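Local coordinates for protein aldehyde dehydrogenase (Staphylococcus aureus, PDB 6K10) that oxidises the carotenoid aldehyde 4,4'-diaponeurosporen-4-al to 4,4'-diaponeurosporenoic acid with NAD as cofactor, a step in staphyloxanthin biosynthesis, at residues Glu217-Pro223 and Arg367-Ser372; Arg300-Leu305 and Glu342-Ile348; Leu373-Glu378 and Gly395-Leu401. The protein carries 1 engineered substitution. One frame throughout, in Å; residues are numbered along the deposited sequence.

How the interactions relate
The three contacts show one mixed sheet gathering a helix, loops and strands from distant points of a chain. Interaction 1 joins the loops leading into strands 223-226 and 372-376; interaction 3, centred about 15 Å away, pairs strand 372-376 with 394-397, and Pro223 O meets Tyr374 N. Interaction 2 packs helix 295-307 on the loop before strand 348-354, centre to centre about 16 Å from interaction 1, which it touches, and 23 Å from interaction 3, which it does not. In sequence it falls between the halves of interaction 1; interaction 3 follows. Interactions 1 and 2 adjoin engineered Ser251 of the predicted active site, interaction 3 lying farther off; 1 and 3 touch the second subunit.

Interaction 1: Glu217-Pro223 and Arg367-Ser372; sequences EMGGKSP and RPKPLS
Ser222 and Ser372 meet hydroxyl to hydroxyl, OG to OG at 2.8 Å, where two loops run into neighbouring parallel strands. Their torsions differ: Ser222 holds OG anti to its carbonyl carbon (chi1 -60°), whereas Ser372 places OG between its backbone N and carbonyl carbon (chi1 69°), and from these positions the two oxygens converge. Ser372 OG also makes a weak hydrogen bond to Val252 O. A water extends the polar link, lying 2.9 Å from Ser222 OG and accepting the N-H of Leu371.

Next to the serines, the rings of Pro223 and Pro370 cross at about a right angle, with Pro223 CD against Pro370 CG at 3.6 Å. Pro370 CB also rests on the carbonyl oxygen of Lys221, so the same ring touches both a proline side chain and the backbone of the other loop. The CD2 branch of Leu371 reaches Met218 O at 3.5 Å; the same side chain touches Ser251, an engineered residue at a predicted active-site position. Farther out, Lys221 and Arg367 pass obliquely, the lysine's CD and CE both 4.1 Å from Arg367 NH2. Their polar ends are engaged elsewhere, Lys221 NZ with Asp255 and Arg367 NH2 with Met340 O.

Where the loops diverge, waters bridge backbone to backbone. One donates to both Gly219 O and Lys369 O, and another accepts from Lys221 N while donating to Pro368 O. Glu217, a predicted active-site residue, ends strand 214-217 of one sheet, and the chain then passes over into strand 223-226 of the other. The second loop leads from helix 357-365 into strand 372-376, which pairs in parallel with strand 223-226, while Lys221, Pro223 and Arg367 touch Tyr256 on strand 256-260.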
# COMPACT_ATOMS: atom_id res chain seq x y z
N GLU A 217 -10.87 -0.23 4.95
CA GLU A 217 -12.02 -0.70 4.18
C GLU A 217 -13.22 0.10 4.67
O GLU A 217 -13.73 -0.16 5.76
CB GLU A 217 -12.24 -2.20 4.38
CG GLU A 217 -11.10 -3.09 3.90
CD GLU A 217 -11.19 -3.42 2.42
OE1 GLU A 217 -12.23 -3.12 1.80
OE2 GLU A 217 -10.21 -3.97 1.87
N MET A 218 -13.66 1.07 3.87
CA MET A 218 -14.72 1.94 4.36
C MET A 218 -15.98 1.83 3.51
O MET A 218 -16.38 0.72 3.13
CB MET A 218 -14.20 3.38 4.47
CG MET A 218 -13.11 3.50 5.54
SD MET A 218 -12.20 5.05 5.68
CE MET A 218 -11.47 5.21 4.06
N GLY A 219 -16.64 2.95 3.22
CA GLY A 219 -18.01 2.90 2.75
C GLY A 219 -18.27 3.84 1.59
O GLY A 219 -17.38 4.17 0.80
N GLY A 220 -19.53 4.25 1.48
CA GLY A 220 -20.04 4.98 0.36
C GLY A 220 -21.38 4.40 -0.05
O GLY A 220 -21.95 3.58 0.66
N LYS A 221 -21.87 4.82 -1.21
CA LYS A 221 -23.16 4.36 -1.73
C LYS A 221 -22.89 3.66 -3.06
O LYS A 221 -22.65 4.32 -4.07
CB LYS A 221 -24.14 5.52 -1.85
CG LYS A 221 -24.49 6.17 -0.51
CD LYS A 221 -25.30 7.45 -0.67
CE LYS A 221 -26.69 7.18 -1.20
NZ LYS A 221 -27.52 6.40 -0.24
N SER A 222 -22.93 2.33 -3.05
CA SER A 222 -22.60 1.54 -4.23
C SER A 222 -23.75 1.60 -5.24
O SER A 222 -24.85 1.16 -4.92
CB SER A 222 -22.31 0.10 -3.85
OG SER A 222 -21.21 0.00 -2.95
N PRO A 223 -23.53 2.11 -6.45
CA PRO A 223 -24.62 2.19 -7.43
C PRO A 223 -24.77 0.93 -8.26
O PRO A 223 -23.81 0.22 -8.54
CB PRO A 223 -24.19 3.37 -8.31
CG PRO A 223 -22.69 3.32 -8.28
CD PRO A 223 -22.30 2.77 -6.93
N ARG A 367 -20.21 12.00 -6.91
CA ARG A 367 -20.20 11.50 -5.55
C ARG A 367 -18.90 10.77 -5.26
O ARG A 367 -18.13 10.45 -6.17
CB ARG A 367 -21.41 10.58 -5.33
CG ARG A 367 -22.74 11.32 -5.48
CD ARG A 367 -23.91 10.37 -5.64
NE ARG A 367 -25.18 11.07 -5.51
CZ ARG A 367 -25.89 11.14 -4.38
NH1 ARG A 367 -27.03 11.81 -4.36
NH2 ARG A 367 -25.45 10.55 -3.28
N PRO A 368 -18.59 10.50 -3.98
CA PRO A 368 -17.34 9.81 -3.66
C PRO A 368 -17.25 8.45 -4.33
O PRO A 368 -18.26 7.78 -4.55
CB PRO A 368 -17.39 9.67 -2.13
CG PRO A 368 -18.29 10.75 -1.68
CD PRO A 368 -19.32 10.91 -2.76
N LYS A 369 -16.03 8.06 -4.67
CA LYS A 369 -15.79 6.77 -5.30
C LYS A 369 -16.29 5.64 -4.41
O LYS A 369 -15.80 5.50 -3.28
CB LYS A 369 -14.30 6.60 -5.60
CG LYS A 369 -13.73 7.67 -6.51
CD LYS A 369 -12.24 7.50 -6.71
CE LYS A 369 -11.70 8.50 -7.72
NZ LYS A 369 -10.21 8.43 -7.82
N PRO A 370 -17.25 4.84 -4.86
CA PRO A 370 -17.85 3.84 -3.97
C PRO A 370 -17.01 2.56 -3.90
O PRO A 370 -16.19 2.28 -4.77
CB PRO A 370 -19.20 3.57 -4.63
CG PRO A 370 -18.95 3.80 -6.08
CD PRO A 370 -17.88 4.86 -6.19
N LEU A 371 -17.26 1.80 -2.84
CA LEU A 371 -16.55 0.54 -2.65
C LEU A 371 -16.87 -0.45 -3.76
O LEU A 371 -16.01 -1.21 -4.19
CB LEU A 371 -16.89 -0.06 -1.29
CG LEU A 371 -16.20 -1.38 -0.92
CD1 LEU A 371 -14.73 -1.35 -1.26
CD2 LEU A 371 -16.39 -1.66 0.56
N SER A 372 -18.12 -0.44 -4.23
CA SER A 372 -18.49 -1.33 -5.32
C SER A 372 -19.38 -0.59 -6.31
O SER A 372 -20.00 0.43 -5.99
CB SER A 372 -19.17 -2.60 -4.82
OG SER A 372 -20.45 -2.33 -4.29
O HOH W 1 -17.34 6.23 -1.03
O HOH W 2 -19.78 6.57 -2.47
O HOH W 3 -19.82 2.10 -1.55

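Interaction 2: Arg300-Leu305 and Glu342-Ile348; sequences RLTSLL and EEIFGPI
Arg300 reaches from helix 295-307 into the loop 342-348 and donates to Ile344 O from both terminal nitrogens, NH2 at 2.7 Å and NH1 at 3.0 Å. Both donors approach from the same face of the peptide, tilted from the carbonyl plane, while the oxygen lies in the guanidinium plane. A bend at chi3 (64°) turns the group edge-on to the loop, and Leu301 CG lies over one guanidinium face, offset toward the rim. NH2 also forms a salt bridge with Glu342 OE2 at 3.1 Å, meeting that oxygen nearly along its C-O axis. NH1 adds a weak bond to Phe345 O, which receives a second hydrogen from a water, and NE is satisfied by His297 ND1.

Beside this polar centre lie leucine and isoleucine side chains. Leu301 CD2 packs on Ile344 CG2, and Ile348 CD1 inserts among Leu301, Leu304 and Leu305. The two regions meet where Leu304 CD1 touches Glu342 OE2 at 3.6 Å, the side chains coming from opposite directions.

Glu343 turns instead to Gly220 N. In-plane acceptors fix the guanidinium's orientation; Glu342 probably balances its charge, tying to the helix a loop whose Phe345 approaches engineered Ser251, at a predicted active-site position.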
# COMPACT_ATOMS: atom_id res chain seq x y z
N ARG A 300 -32.47 4.53 12.84
CA ARG A 300 -31.90 5.23 11.70
C ARG A 300 -32.61 4.86 10.41
O ARG A 300 -32.89 5.72 9.57
CB ARG A 300 -30.41 4.91 11.59
CG ARG A 300 -29.71 5.54 10.40
CD ARG A 300 -28.25 5.13 10.33
NE ARG A 300 -28.09 3.69 10.11
CZ ARG A 300 -28.22 3.09 8.93
NH1 ARG A 300 -28.04 1.78 8.83
NH2 ARG A 300 -28.52 3.80 7.85
N LEU A 301 -32.94 3.57 10.25
CA LEU A 301 -33.55 3.11 9.01
C LEU A 301 -35.05 3.37 8.97
O LEU A 301 -35.59 3.67 7.90
CB LEU A 301 -33.25 1.62 8.82
CG LEU A 301 -31.82 1.25 8.42
CD1 LEU A 301 -31.54 -0.22 8.70
CD2 LEU A 301 -31.60 1.56 6.94
N THR A 302 -35.74 3.27 10.11
CA THR A 302 -37.16 3.61 10.11
C THR A 302 -37.37 5.11 9.95
O THR A 302 -38.40 5.54 9.41
CB THR A 302 -37.85 3.12 11.38
OG1 THR A 302 -37.28 3.76 12.53
CG2 THR A 302 -37.72 1.61 11.52
N SER A 303 -36.41 5.92 10.41
CA SER A 303 -36.46 7.35 10.10
C SER A 303 -36.36 7.58 8.60
O SER A 303 -37.08 8.42 8.04
CB SER A 303 -35.33 8.08 10.84
OG SER A 303 -35.45 9.49 10.69
N LEU A 304 -35.49 6.83 7.92
CA LEU A 304 -35.39 6.93 6.47
C LEU A 304 -36.67 6.45 5.80
O LEU A 304 -37.12 7.03 4.81
CB LEU A 304 -34.18 6.14 5.97
CG LEU A 304 -32.83 6.78 6.28
CD1 LEU A 304 -31.70 5.76 6.16
CD2 LEU A 304 -32.58 7.95 5.34
N LEU A 305 -37.27 5.37 6.32
CA LEU A 305 -38.56 4.91 5.81
C LEU A 305 -39.61 6.02 5.91
O LEU A 305 -40.38 6.26 4.97
CB LEU A 305 -39.04 3.68 6.58
CG LEU A 305 -38.57 2.28 6.19
CD1 LEU A 305 -39.20 1.26 7.13
CD2 LEU A 305 -38.94 1.97 4.75
N GLU A 342 -27.09 9.44 2.68
CA GLU A 342 -26.28 8.62 3.58
C GLU A 342 -26.20 7.20 3.04
O GLU A 342 -27.08 6.75 2.30
CB GLU A 342 -26.87 8.61 5.00
CG GLU A 342 -28.24 7.94 5.11
CD GLU A 342 -28.72 7.81 6.55
OE1 GLU A 342 -29.43 8.72 7.03
OE2 GLU A 342 -28.40 6.79 7.20
N GLU A 343 -25.13 6.50 3.41
CA GLU A 343 -25.04 5.08 3.13
C GLU A 343 -26.17 4.37 3.87
O GLU A 343 -26.27 4.45 5.10
CB GLU A 343 -23.68 4.53 3.56
CG GLU A 343 -23.51 3.03 3.33
CD GLU A 343 -22.07 2.56 3.52
OE1 GLU A 343 -21.22 3.38 3.92
OE2 GLU A 343 -21.79 1.37 3.26
N ILE A 344 -27.03 3.68 3.12
CA ILE A 344 -28.25 3.13 3.70
C ILE A 344 -27.92 2.02 4.69
O ILE A 344 -28.41 2.03 5.83
CB ILE A 344 -29.19 2.64 2.58
CG1 ILE A 344 -29.53 3.81 1.66
CG2 ILE A 344 -30.44 2.02 3.17
CD1 ILE A 344 -30.24 3.40 0.41
N PHE A 345 -27.09 1.06 4.28
CA PHE A 345 -26.68 -0.05 5.13
C PHE A 345 -27.90 -0.75 5.73
O PHE A 345 -27.96 -1.03 6.93
CB PHE A 345 -25.72 0.42 6.22
CG PHE A 345 -24.52 -0.46 6.40
CD1 PHE A 345 -23.50 -0.47 5.45
CD2 PHE A 345 -24.40 -1.28 7.51
CE1 PHE A 345 -22.39 -1.28 5.61
CE2 PHE A 345 -23.29 -2.09 7.68
CZ PHE A 345 -22.29 -2.09 6.73
N GLY A 346 -28.89 -0.99 4.88
CA GLY A 346 -30.14 -1.59 5.29
C GLY A 346 -30.98 -1.99 4.10
O GLY A 346 -30.61 -1.75 2.94
N PRO A 347 -32.14 -2.60 4.35
CA PRO A 347 -32.96 -3.18 3.28
C PRO A 347 -33.92 -2.18 2.63
O PRO A 347 -35.09 -2.48 2.39
CB PRO A 347 -33.72 -4.29 4.00
CG PRO A 347 -33.93 -3.73 5.38
CD PRO A 347 -32.73 -2.85 5.68
N ILE A 348 -33.42 -0.99 2.34
CA ILE A 348 -34.16 0.02 1.59
C ILE A 348 -33.42 0.24 0.28
O ILE A 348 -32.22 0.53 0.28
CB ILE A 348 -34.29 1.34 2.37
CG1 ILE A 348 -34.90 1.08 3.75
CG2 ILE A 348 -35.13 2.33 1.59
CD1 ILE A 348 -34.98 2.32 4.62
O HOH W 4 -27.75 -1.26 9.80

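Interaction 3: Leu373-Glu378 and Gly395-Leu401; sequences LYLFSE and GAINDTL. With EDO (1,2-ethanediol), chain B.
The Tyr374 ring carries Thr400 on one face, CB 3.8 Å from the ring centroid and only 7° off the normal, a CH-pi contact, while Ala396 CB lies at its edge. The Phe376 ring has Thr400 CG2 in plane at its edge, and the Asn398-Asp399 backbone lies against it, Asn398 C 3.4 Å from Phe376 CE2. These aromatics belong to a beta-alpha-beta unit, strand 372-376, helix 380-389 and strand 394-397, whose two strands run parallel.

Three backbone bonds join them: Ala396 N to Leu373 O, Leu375 N to Ala396 O and Asn398 N to Leu375 O. Leu375 and Ile397 face helix 380-389, whereas Tyr374 and Ala396 lie on the other face, Tyr374 OH bonding to Val252 O. Strand 394-397 also pairs in parallel with a strand of the second subunit, continuing the sheet across the interface.

Beyond the strands, Asn398 (chi1 -72°) brings its amide alongside Ser377: OD1 accepts from Ser377 N at 3.0 Å, and ND2 donates to Ser377 O at 3.0 Å. Glu378 OE2, which also bonds to Thr442 of the second subunit, shares a water with this amide, the water 2.6 Å from Glu378 OE2 and 2.8 Å from Asn398 OD1.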
# COMPACT_ATOMS: atom_id res chain seq x y z
N LEU A 373 -19.42 -1.11 -7.53
CA LEU A 373 -20.33 -0.64 -8.56
C LEU A 373 -20.79 -1.84 -9.38
O LEU A 373 -20.00 -2.75 -9.64
CB LEU A 373 -19.67 0.40 -9.48
CG LEU A 373 -20.54 0.97 -10.62
CD1 LEU A 373 -20.23 2.44 -10.86
CD2 LEU A 373 -20.34 0.18 -11.91
N TYR A 374 -22.06 -1.83 -9.77
CA TYR A 374 -22.63 -2.90 -10.57
C TYR A 374 -23.31 -2.32 -11.80
O TYR A 374 -23.95 -1.27 -11.73
CB TYR A 374 -23.61 -3.73 -9.74
CG TYR A 374 -23.03 -4.18 -8.42
CD1 TYR A 374 -22.08 -5.19 -8.37
CD2 TYR A 374 -23.41 -3.57 -7.23
CE1 TYR A 374 -21.53 -5.60 -7.16
CE2 TYR A 374 -22.86 -3.97 -6.02
CZ TYR A 374 -21.93 -4.99 -5.99
OH TYR A 374 -21.40 -5.38 -4.79
N LEU A 375 -23.17 -3.02 -12.92
CA LEU A 375 -23.83 -2.66 -14.16
C LEU A 375 -24.53 -3.88 -14.72
O LEU A 375 -23.91 -4.93 -14.87
CB LEU A 375 -22.83 -2.11 -15.19
CG LEU A 375 -23.40 -1.99 -16.61
CD1 LEU A 375 -24.48 -0.92 -16.67
CD2 LEU A 375 -22.30 -1.70 -17.61
N PHE A 376 -25.82 -3.73 -15.02
CA PHE A 376 -26.59 -4.76 -15.70
C PHE A 376 -26.87 -4.29 -17.11
O PHE A 376 -27.55 -3.27 -17.31
CB PHE A 376 -27.88 -5.09 -14.94
CG PHE A 376 -27.64 -5.90 -13.70
CD1 PHE A 376 -27.35 -5.29 -12.50
CD2 PHE A 376 -27.66 -7.29 -13.76
CE1 PHE A 376 -27.11 -6.04 -11.36
CE2 PHE A 376 -27.43 -8.04 -12.62
CZ PHE A 376 -27.15 -7.42 -11.42
N SER A 377 -26.32 -5.01 -18.08
CA SER A 377 -26.35 -4.62 -19.48
C SER A 377 -25.97 -5.81 -20.33
O SER A 377 -25.17 -6.65 -19.91
CB SER A 377 -25.41 -3.44 -19.75
OG SER A 377 -25.40 -3.08 -21.12
N GLU A 378 -26.55 -5.88 -21.52
CA GLU A 378 -26.11 -6.80 -22.55
C GLU A 378 -25.29 -6.10 -23.63
O GLU A 378 -24.93 -6.71 -24.64
CB GLU A 378 -27.32 -7.51 -23.17
CG GLU A 378 -28.16 -8.27 -22.15
CD GLU A 378 -27.38 -9.36 -21.46
OE1 GLU A 378 -26.52 -9.97 -22.13
OE2 GLU A 378 -27.62 -9.61 -20.26
N GLY A 395 -16.21 -4.46 -8.56
CA GLY A 395 -17.60 -4.60 -8.93
C GLY A 395 -17.91 -5.81 -9.78
O GLY A 395 -17.18 -6.80 -9.77
N ALA A 396 -19.02 -5.71 -10.50
CA ALA A 396 -19.54 -6.84 -11.25
C ALA A 396 -20.37 -6.35 -12.42
O ALA A 396 -21.08 -5.35 -12.32
CB ALA A 396 -20.38 -7.76 -10.36
N ILE A 397 -20.26 -7.06 -13.54
CA ILE A 397 -21.14 -6.89 -14.68
C ILE A 397 -22.15 -8.02 -14.65
O ILE A 397 -21.77 -9.20 -14.67
CB ILE A 397 -20.35 -6.88 -16.01
CG1 ILE A 397 -19.19 -5.88 -15.95
CG2 ILE A 397 -21.28 -6.55 -17.17
CD1 ILE A 397 -19.57 -4.51 -15.42
N ASN A 398 -23.43 -7.67 -14.58
CA ASN A 398 -24.53 -8.64 -14.56
C ASN A 398 -24.48 -9.54 -13.32
O ASN A 398 -24.84 -10.72 -13.37
CB ASN A 398 -24.57 -9.46 -15.84
CG ASN A 398 -25.06 -8.66 -17.04
OD1 ASN A 398 -25.80 -7.68 -16.88
ND2 ASN A 398 -24.67 -9.07 -18.24
N ASP A 399 -24.04 -8.97 -12.20
CA ASP A 399 -24.09 -9.65 -10.91
C ASP A 399 -23.91 -8.60 -9.82
O ASP A 399 -23.61 -7.44 -10.10
CB ASP A 399 -23.03 -10.75 -10.80
CG ASP A 399 -23.44 -11.88 -9.86
OD1 ASP A 399 -24.54 -11.81 -9.28
OD2 ASP A 399 -22.65 -12.83 -9.70
N THR A 400 -24.10 -9.02 -8.57
CA THR A 400 -23.74 -8.19 -7.43
C THR A 400 -23.09 -9.06 -6.36
O THR A 400 -23.34 -10.27 -6.28
CB THR A 400 -24.95 -7.45 -6.80
OG1 THR A 400 -25.78 -8.37 -6.09
CG2 THR A 400 -25.77 -6.71 -7.86
N LEU A 401 -22.21 -8.43 -5.58
CA LEU A 401 -21.62 -9.00 -4.36
C LEU A 401 -20.57 -10.08 -4.62
O LEU A 401 -19.57 -10.14 -3.90
CB LEU A 401 -22.72 -9.53 -3.44
CG LEU A 401 -22.32 -10.28 -2.17
CD1 LEU A 401 -21.72 -9.33 -1.14
CD2 LEU A 401 -23.51 -11.01 -1.58
C1 EDO B . -25.03 -12.20 -20.75
O1 EDO B . -24.71 -11.14 -19.84
C2 EDO B . -24.12 -12.13 -21.97
O2 EDO B . -23.65 -13.45 -22.26
O HOH W 5 -28.18 -7.90 -18.42